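Local coordinates for protein 2-hydroxyisobutanoyl-CoA mutase large subunit (Aquincola tertiaricarbonis, PDB 4R3U) that catalyses, together with a small cobalamin-binding subunit, the interconversion of 2-hydroxyisobutyryl-CoA and (S)-3-hydroxybutyryl-CoA, at residues M90-I101 with A368-T378. Numbering follows the deposited sequence.
Sequences MYRSRTWTMRQI and AVLGGAQSLHT. With 3HC (3-hydroxybutanoyl-coenzyme A), chain E.
Strands 97-102 and 375-377 of the parallel TIM barrel meet where Thr97 bridges Ser375 and Met98 bridges Leu376, closing a barrel that carries the CoA thioester. Leu376 N binds Thr97 O (2.8 Å). Just before strand 375-377, the end of helix 357-370 offers Val369 as a bump: its CG2 presses onto the six-membered ring of Trp96, 3.6 Å from the centroid and 11° off the normal, while CG1 reaches both Trp96 CZ3 and Tyr91 CE2. With CG set between the backbone N and the carbonyl carbon (chi1 60°), the Trp96 indole lays CE3 over the centre of the Tyr91 ring. The Tyr91 hydroxyl donates to Ala373 O (2.6 Å) on a lone pair. On the Thr97 and Ser375 face, Arg99 NE binds Ser375 OG, itself bonded to His341, and Arg99 NH2 reaches phosphate oxygen O4A of 3-hydroxybutanoyl-CoA (2.7 Å). Further along, the imidazole of His377, which touches 5'-deoxyadenosine, fills a slot between Ile101 CD1 over one face and Gln100 NE2 over the other, toward the rim, its amide plane 9° from the ring. That amide is held at both ends by the backbone of Thr378: Thr378 N donates to Gln100 OE1 at 3.0 Å, and Gln100 NE2 to Thr378 O at 2.8 Å.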
# COMPACT_ATOMS: atom_id res chain seq x y z
N MET A 90 6.85 20.39 8.09
CA MET A 90 6.37 19.48 7.06
C MET A 90 4.86 19.23 7.10
O MET A 90 4.09 20.20 7.16
CB MET A 90 7.20 18.20 7.01
CG MET A 90 8.65 18.42 6.61
SD MET A 90 8.92 18.90 4.89
CE MET A 90 8.38 17.46 4.05
N TYR A 91 4.45 17.97 7.11
CA TYR A 91 3.04 17.55 7.09
C TYR A 91 2.22 17.75 8.37
O TYR A 91 1.02 17.54 8.34
CB TYR A 91 2.87 16.11 6.55
CG TYR A 91 3.76 15.76 5.38
CD1 TYR A 91 3.88 16.62 4.28
CD2 TYR A 91 4.48 14.56 5.36
CE1 TYR A 91 4.69 16.28 3.20
CE2 TYR A 91 5.30 14.22 4.29
CZ TYR A 91 5.39 15.08 3.20
OH TYR A 91 6.15 14.71 2.12
N ARG A 92 2.85 18.18 9.46
CA ARG A 92 2.10 18.45 10.70
C ARG A 92 1.40 19.82 10.56
O ARG A 92 0.47 20.15 11.32
CB ARG A 92 3.04 18.49 11.93
CG ARG A 92 3.86 17.24 12.14
CD ARG A 92 4.97 17.52 13.12
NE ARG A 92 4.59 16.89 14.36
CZ ARG A 92 4.37 17.51 15.50
NH1 ARG A 92 4.53 18.82 15.58
NH2 ARG A 92 4.01 16.83 16.57
N SER A 93 1.91 20.64 9.63
CA SER A 93 1.42 21.97 9.35
C SER A 93 0.73 22.01 8.00
O SER A 93 -0.40 22.48 7.93
CB SER A 93 2.54 22.98 9.45
OG SER A 93 2.08 24.29 9.15
N ARG A 94 1.38 21.52 6.92
CA ARG A 94 0.76 21.48 5.60
C ARG A 94 1.07 20.16 4.91
O ARG A 94 2.25 19.82 4.71
CB ARG A 94 1.20 22.65 4.71
CG ARG A 94 0.94 24.03 5.29
CD ARG A 94 -0.44 24.57 4.99
NE ARG A 94 -0.56 25.98 5.39
CZ ARG A 94 -0.20 27.02 4.64
NH1 ARG A 94 0.32 26.82 3.43
NH2 ARG A 94 -0.35 28.25 5.09
N THR A 95 0.00 19.43 4.49
CA THR A 95 0.11 18.16 3.76
C THR A 95 0.71 18.41 2.36
O THR A 95 0.51 19.48 1.79
CB THR A 95 -1.31 17.55 3.57
OG1 THR A 95 -1.95 17.44 4.83
CG2 THR A 95 -1.29 16.16 2.92
N TRP A 96 1.35 17.41 1.76
CA TRP A 96 1.81 17.52 0.37
C TRP A 96 0.58 17.85 -0.52
O TRP A 96 -0.55 17.53 -0.15
CB TRP A 96 2.50 16.19 -0.09
CG TRP A 96 1.60 14.99 -0.03
CD1 TRP A 96 0.80 14.52 -1.03
CD2 TRP A 96 1.34 14.17 1.12
NE1 TRP A 96 0.06 13.44 -0.57
CE2 TRP A 96 0.38 13.21 0.75
CE3 TRP A 96 1.88 14.13 2.43
CZ2 TRP A 96 -0.09 12.22 1.64
CZ3 TRP A 96 1.42 13.15 3.32
CH2 TRP A 96 0.45 12.21 2.92
N THR A 97 0.81 18.48 -1.66
CA THR A 97 -0.27 18.77 -2.59
C THR A 97 -0.65 17.44 -3.27
O THR A 97 0.21 16.69 -3.73
CB THR A 97 0.14 19.84 -3.61
OG1 THR A 97 0.72 20.97 -2.94
CG2 THR A 97 -1.03 20.36 -4.41
N MET A 98 -1.95 17.14 -3.26
CA MET A 98 -2.50 15.98 -3.94
C MET A 98 -2.90 16.59 -5.27
O MET A 98 -3.91 17.32 -5.38
CB MET A 98 -3.67 15.39 -3.14
CG MET A 98 -3.25 15.08 -1.72
SD MET A 98 -4.46 14.14 -0.80
CE MET A 98 -3.65 14.05 0.79
N ARG A 99 -1.98 16.45 -6.23
CA ARG A 99 -2.03 17.07 -7.54
C ARG A 99 -1.98 16.02 -8.67
O ARG A 99 -0.90 15.57 -9.09
CB ARG A 99 -0.88 18.07 -7.63
CG ARG A 99 -0.90 18.93 -8.88
CD ARG A 99 0.41 19.64 -9.10
NE ARG A 99 0.84 20.43 -7.95
CZ ARG A 99 0.38 21.63 -7.64
NH1 ARG A 99 -0.56 22.20 -8.39
NH2 ARG A 99 0.84 22.27 -6.58
N GLN A 100 -3.18 15.65 -9.16
CA GLN A 100 -3.42 14.66 -10.20
C GLN A 100 -3.42 15.26 -11.60
O GLN A 100 -4.08 16.28 -11.84
CB GLN A 100 -4.75 13.93 -9.95
CG GLN A 100 -4.79 13.12 -8.67
CD GLN A 100 -3.76 12.03 -8.61
OE1 GLN A 100 -2.83 12.07 -7.80
NE2 GLN A 100 -3.92 11.01 -9.44
N ILE A 101 -2.73 14.59 -12.55
CA ILE A 101 -2.67 15.01 -13.96
C ILE A 101 -4.06 14.87 -14.58
O ILE A 101 -4.76 13.88 -14.33
CB ILE A 101 -1.64 14.18 -14.79
CG1 ILE A 101 -0.20 14.28 -14.31
CG2 ILE A 101 -1.77 14.47 -16.24
CD1 ILE A 101 0.53 12.93 -14.47
N ALA A 368 7.18 8.30 -1.28
CA ALA A 368 7.20 9.74 -1.58
C ALA A 368 6.97 10.60 -0.33
O ALA A 368 7.65 11.62 -0.14
CB ALA A 368 6.15 10.06 -2.64
N VAL A 369 6.04 10.16 0.54
CA VAL A 369 5.64 10.81 1.80
C VAL A 369 6.79 10.69 2.82
O VAL A 369 7.14 11.68 3.47
CB VAL A 369 4.30 10.19 2.31
CG1 VAL A 369 3.95 10.68 3.71
CG2 VAL A 369 3.17 10.49 1.33
N LEU A 370 7.39 9.49 2.93
CA LEU A 370 8.51 9.22 3.82
C LEU A 370 9.76 9.94 3.29
O LEU A 370 10.64 10.32 4.08
CB LEU A 370 8.75 7.69 3.95
CG LEU A 370 7.63 6.83 4.56
CD1 LEU A 370 8.14 5.45 4.86
CD2 LEU A 370 7.03 7.45 5.85
N GLY A 371 9.79 10.15 1.97
CA GLY A 371 10.81 10.88 1.23
C GLY A 371 10.69 12.40 1.30
O GLY A 371 11.62 13.11 0.91
N GLY A 372 9.55 12.91 1.81
CA GLY A 372 9.35 14.34 2.03
C GLY A 372 8.97 15.17 0.81
O GLY A 372 9.34 16.35 0.73
N ALA A 373 8.17 14.58 -0.12
CA ALA A 373 7.67 15.24 -1.34
C ALA A 373 6.70 16.39 -0.97
O ALA A 373 6.02 16.32 0.07
CB ALA A 373 6.98 14.22 -2.23
N GLN A 374 6.69 17.45 -1.81
CA GLN A 374 5.87 18.67 -1.60
C GLN A 374 4.55 18.56 -2.33
O GLN A 374 3.59 19.27 -2.00
CB GLN A 374 6.60 19.92 -2.14
CG GLN A 374 7.62 20.49 -1.18
CD GLN A 374 8.69 19.53 -0.75
OE1 GLN A 374 9.59 19.18 -1.51
NE2 GLN A 374 8.56 19.02 0.46
N SER A 375 4.56 17.73 -3.37
CA SER A 375 3.46 17.50 -4.27
C SER A 375 3.54 16.06 -4.77
O SER A 375 4.64 15.51 -4.95
CB SER A 375 3.52 18.51 -5.42
OG SER A 375 2.41 18.42 -6.30
N LEU A 376 2.36 15.43 -4.96
CA LEU A 376 2.30 14.05 -5.40
C LEU A 376 1.16 13.73 -6.32
O LEU A 376 0.01 14.04 -6.03
CB LEU A 376 2.28 13.10 -4.18
CG LEU A 376 2.21 11.57 -4.38
CD1 LEU A 376 3.44 11.03 -5.10
CD2 LEU A 376 1.98 10.86 -3.06
N HIS A 377 1.49 13.02 -7.42
CA HIS A 377 0.55 12.42 -8.33
C HIS A 377 0.69 10.90 -8.11
O HIS A 377 1.78 10.33 -8.25
CB HIS A 377 0.87 12.75 -9.81
CG HIS A 377 0.02 11.98 -10.79
ND1 HIS A 377 -1.14 12.52 -11.34
CD2 HIS A 377 0.18 10.72 -11.27
CE1 HIS A 377 -1.65 11.57 -12.11
NE2 HIS A 377 -0.89 10.48 -12.12
N THR A 378 -0.44 10.23 -7.83
CA THR A 378 -0.51 8.78 -7.76
C THR A 378 -1.13 8.31 -9.08
O THR A 378 -2.13 8.89 -9.53
CB THR A 378 -1.27 8.29 -6.52
OG1 THR A 378 -2.35 9.18 -6.25
CG2 THR A 378 -0.38 8.17 -5.31
N1A 3HC E . 4.65 25.13 6.79
C2A 3HC E . 4.41 26.51 6.33
N3A 3HC E . 4.22 26.59 4.88
C4A 3HC E . 4.26 25.48 4.10
C5A 3HC E . 4.50 24.26 4.61
C6A 3HC E . 4.71 24.10 5.93
N6A 3HC E . 4.94 22.86 6.38
N7A 3HC E . 4.46 23.39 3.59
C8A 3HC E . 4.20 24.07 2.48
N9A 3HC E . 4.11 25.36 2.78
C1B 3HC E . 3.83 26.52 1.89
C2B 3HC E . 4.93 26.75 0.87
O2B 3HC E . 5.97 27.58 1.40
C3B 3HC E . 4.18 27.43 -0.26
O3B 3HC E . 4.00 28.85 0.01
P3B 3HC E . 4.24 30.00 -1.09
O7A 3HC E . 3.26 29.67 -2.14
O8A 3HC E . 3.93 31.23 -0.32
O9A 3HC E . 5.67 29.81 -1.44
C4B 3HC E . 2.80 26.77 -0.22
O4B 3HC E . 2.63 26.25 1.13
C5B 3HC E . 2.69 25.67 -1.29
O5B 3HC E . 3.48 24.52 -0.90
P1A 3HC E . 4.75 23.96 -1.74
O1A 3HC E . 5.38 25.04 -2.55
O2A 3HC E . 5.60 23.18 -0.83
O3A 3HC E . 3.92 22.88 -2.66
P2A 3HC E . 3.38 23.08 -4.18
O4A 3HC E . 2.65 21.86 -4.56
O5A 3HC E . 2.72 24.40 -4.35
O6A 3HC E . 4.75 23.15 -4.97
CBP 3HC E . 6.61 22.38 -6.32
CCP 3HC E . 5.64 22.03 -5.17
CDP 3HC E . 7.51 23.51 -5.82
CEP 3HC E . 7.50 21.16 -6.62
CAP 3HC E . 5.83 22.84 -7.60
OAP 3HC E . 6.68 23.30 -8.67
C9P 3HC E . 4.70 21.90 -8.10
O9P 3HC E . 3.55 21.99 -7.67
N8P 3HC E . 5.02 21.07 -9.11
C7P 3HC E . 4.02 20.19 -9.71
C6P 3HC E . 4.58 19.55 -10.98
C5P 3HC E . 3.61 18.53 -11.59
O5P 3HC E . 2.55 18.21 -11.05
N4P 3HC E . 4.04 18.05 -12.77
C3P 3HC E . 3.28 17.06 -13.52
C2P 3HC E . 4.25 16.33 -14.40
S1P 3HC E . 3.44 14.99 -15.33
C1 3HC E . 4.89 14.44 -16.25
O1 3HC E . 5.71 15.21 -16.75
C2 3HC E . 5.13 12.92 -16.31
C3 3HC E . 4.22 12.23 -17.34
O3 3HC E . 2.86 12.50 -17.03
C4 3HC E . 4.55 12.69 -18.77